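Local coordinates for protein MlnD (Bacillus methylotrophicus, PDB 5IL5) that forms the dehydratase domain of a trans-AT polyketide synthase, where it probably removes water from beta-hydroxyacyl chains during macrolactin assembly, at residues S97-M102 and S132-S137. Residues are numbered along the deposited sequence; the frame is centred on the assembly and turned at random.
Sequences SFREPM and SSIYSS
Ser97 and Ser137 face each other as an antiparallel hydrogen-bonded pair, Ser97 N giving to Ser137 O and Ser137 N to Ser97 O, each at 2.7 Å. One step on, Phe98 and Ser136 make the adjoining non-hydrogen-bonded pair. Beyond it the second chain turns a corner at Tyr135. The carbonyl of that residue is gripped twice: Arg99 N reaches Tyr135 O at 2.8 Å and Glu100 N reaches the same atom at 3.1 Å, both from one face of the carbonyl plane. Two successive N-H groups on one oxygen tie the end of strand 92-98 to the corner.

Among the side chains, Tyr135 does most of the work. Met102 lies over one face of its ring, the two side chains crossing at about a right angle; Met102 CG makes a CH-pi contact 3.8 Å from the ring centroid, and SD stands higher above the same face. Met102 CG is turned beside its backbone N (chi1 -67°) with the chain extended beyond, which leaves CE beside CG and CD2 of the ring. The backbone oxygen of Glu100 meets the ring's edge in plane. Gln74 of helix 74-86 and Ile111 pack on both Tyr135 and Met102.

On the sheet face opposite Phe98 and Ser136, the serine pair touches through Ser97 CB and Ser137 OG. Farther out, one face of the Arg99 guanidinium lies against Ile134, whose CB stands 4.0 Å from the guanidinium plane, with Arg99 NH1 near Ile134 CD1.

This is antiparallel strand pairing ending at a corner, with a Met-aromatic contact beside it, within the predicted N-terminal hotdog fold of the double-hotdog dehydratase.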
# COMPACT_ATOMS: atom_id res chain seq x y z
N SER A 97 13.69 -20.88 -3.25
CA SER A 97 14.97 -20.79 -3.95
C SER A 97 15.71 -19.55 -3.47
O SER A 97 15.19 -18.44 -3.59
CB SER A 97 14.75 -20.74 -5.47
OG SER A 97 15.99 -20.69 -6.14
N PHE A 98 16.91 -19.74 -2.94
CA PHE A 98 17.75 -18.64 -2.47
C PHE A 98 18.90 -18.45 -3.44
O PHE A 98 19.70 -19.37 -3.65
CB PHE A 98 18.25 -18.90 -1.05
CG PHE A 98 17.14 -18.94 -0.03
CD1 PHE A 98 16.37 -20.07 0.15
CD2 PHE A 98 16.86 -17.82 0.74
CE1 PHE A 98 15.35 -20.10 1.09
CE2 PHE A 98 15.85 -17.84 1.68
CZ PHE A 98 15.10 -18.98 1.85
N ARG A 99 19.00 -17.25 -4.02
CA ARG A 99 19.95 -16.98 -5.09
C ARG A 99 21.04 -15.98 -4.73
O ARG A 99 22.15 -16.10 -5.24
CB ARG A 99 19.20 -16.46 -6.32
CG ARG A 99 18.47 -17.57 -7.06
CD ARG A 99 17.52 -17.04 -8.10
NE ARG A 99 18.14 -16.08 -9.01
CZ ARG A 99 17.57 -15.66 -10.13
NH1 ARG A 99 16.38 -16.12 -10.49
NH2 ARG A 99 18.20 -14.78 -10.89
N GLU A 100 20.75 -15.00 -3.89
CA GLU A 100 21.75 -14.02 -3.50
C GLU A 100 21.58 -13.68 -2.03
O GLU A 100 20.46 -13.68 -1.51
CB GLU A 100 21.66 -12.73 -4.33
CG GLU A 100 22.04 -12.89 -5.80
CD GLU A 100 23.51 -13.24 -6.00
OE1 GLU A 100 24.32 -12.99 -5.07
OE2 GLU A 100 23.86 -13.76 -7.09
N PRO A 101 22.68 -13.39 -1.32
CA PRO A 101 22.57 -12.89 0.05
C PRO A 101 22.22 -11.41 0.09
O PRO A 101 22.55 -10.64 -0.81
CB PRO A 101 23.97 -13.13 0.62
CG PRO A 101 24.86 -13.06 -0.56
CD PRO A 101 24.08 -13.64 -1.70
N MET A 102 21.52 -11.03 1.16
CA MET A 102 21.17 -9.64 1.39
C MET A 102 22.36 -8.94 2.04
O MET A 102 22.45 -8.77 3.26
CB MET A 102 19.92 -9.53 2.26
CG MET A 102 18.65 -10.04 1.60
SD MET A 102 17.17 -9.66 2.54
CE MET A 102 15.89 -10.13 1.37
N SER A 132 15.42 -5.30 -9.83
CA SER A 132 14.52 -6.46 -9.74
C SER A 132 15.27 -7.79 -9.61
O SER A 132 14.68 -8.85 -9.82
CB SER A 132 13.56 -6.52 -10.93
OG SER A 132 14.18 -7.09 -12.08
N SER A 133 16.57 -7.75 -9.32
CA SER A 133 17.36 -8.96 -9.16
C SER A 133 16.96 -9.71 -7.88
O SER A 133 16.76 -9.11 -6.83
CB SER A 133 18.84 -8.61 -9.14
OG SER A 133 19.13 -7.81 -8.02
N ILE A 134 16.87 -11.04 -7.99
CA ILE A 134 16.24 -11.87 -6.96
C ILE A 134 17.23 -12.21 -5.85
O ILE A 134 18.34 -12.68 -6.12
CB ILE A 134 15.65 -13.14 -7.59
CG1 ILE A 134 14.53 -12.77 -8.57
CG2 ILE A 134 15.13 -14.10 -6.52
CD1 ILE A 134 14.01 -13.95 -9.40
N TYR A 135 16.82 -11.97 -4.60
CA TYR A 135 17.48 -12.57 -3.44
C TYR A 135 16.99 -13.99 -3.19
O TYR A 135 17.79 -14.91 -2.98
CB TYR A 135 17.24 -11.71 -2.18
CG TYR A 135 17.95 -10.38 -2.15
CD1 TYR A 135 19.33 -10.31 -1.98
CD2 TYR A 135 17.25 -9.19 -2.24
CE1 TYR A 135 19.98 -9.10 -1.94
CE2 TYR A 135 17.90 -7.97 -2.19
CZ TYR A 135 19.26 -7.93 -2.04
OH TYR A 135 19.92 -6.72 -2.00
N SER A 136 15.67 -14.19 -3.19
CA SER A 136 15.06 -15.50 -3.00
C SER A 136 13.68 -15.49 -3.63
O SER A 136 13.10 -14.43 -3.88
CB SER A 136 14.97 -15.87 -1.51
OG SER A 136 13.79 -15.35 -0.93
N SER A 137 13.17 -16.68 -3.92
CA SER A 137 11.86 -16.83 -4.55
C SER A 137 11.19 -18.07 -3.98
O SER A 137 11.84 -18.96 -3.43
CB SER A 137 11.95 -16.93 -6.08
OG SER A 137 12.81 -17.97 -6.49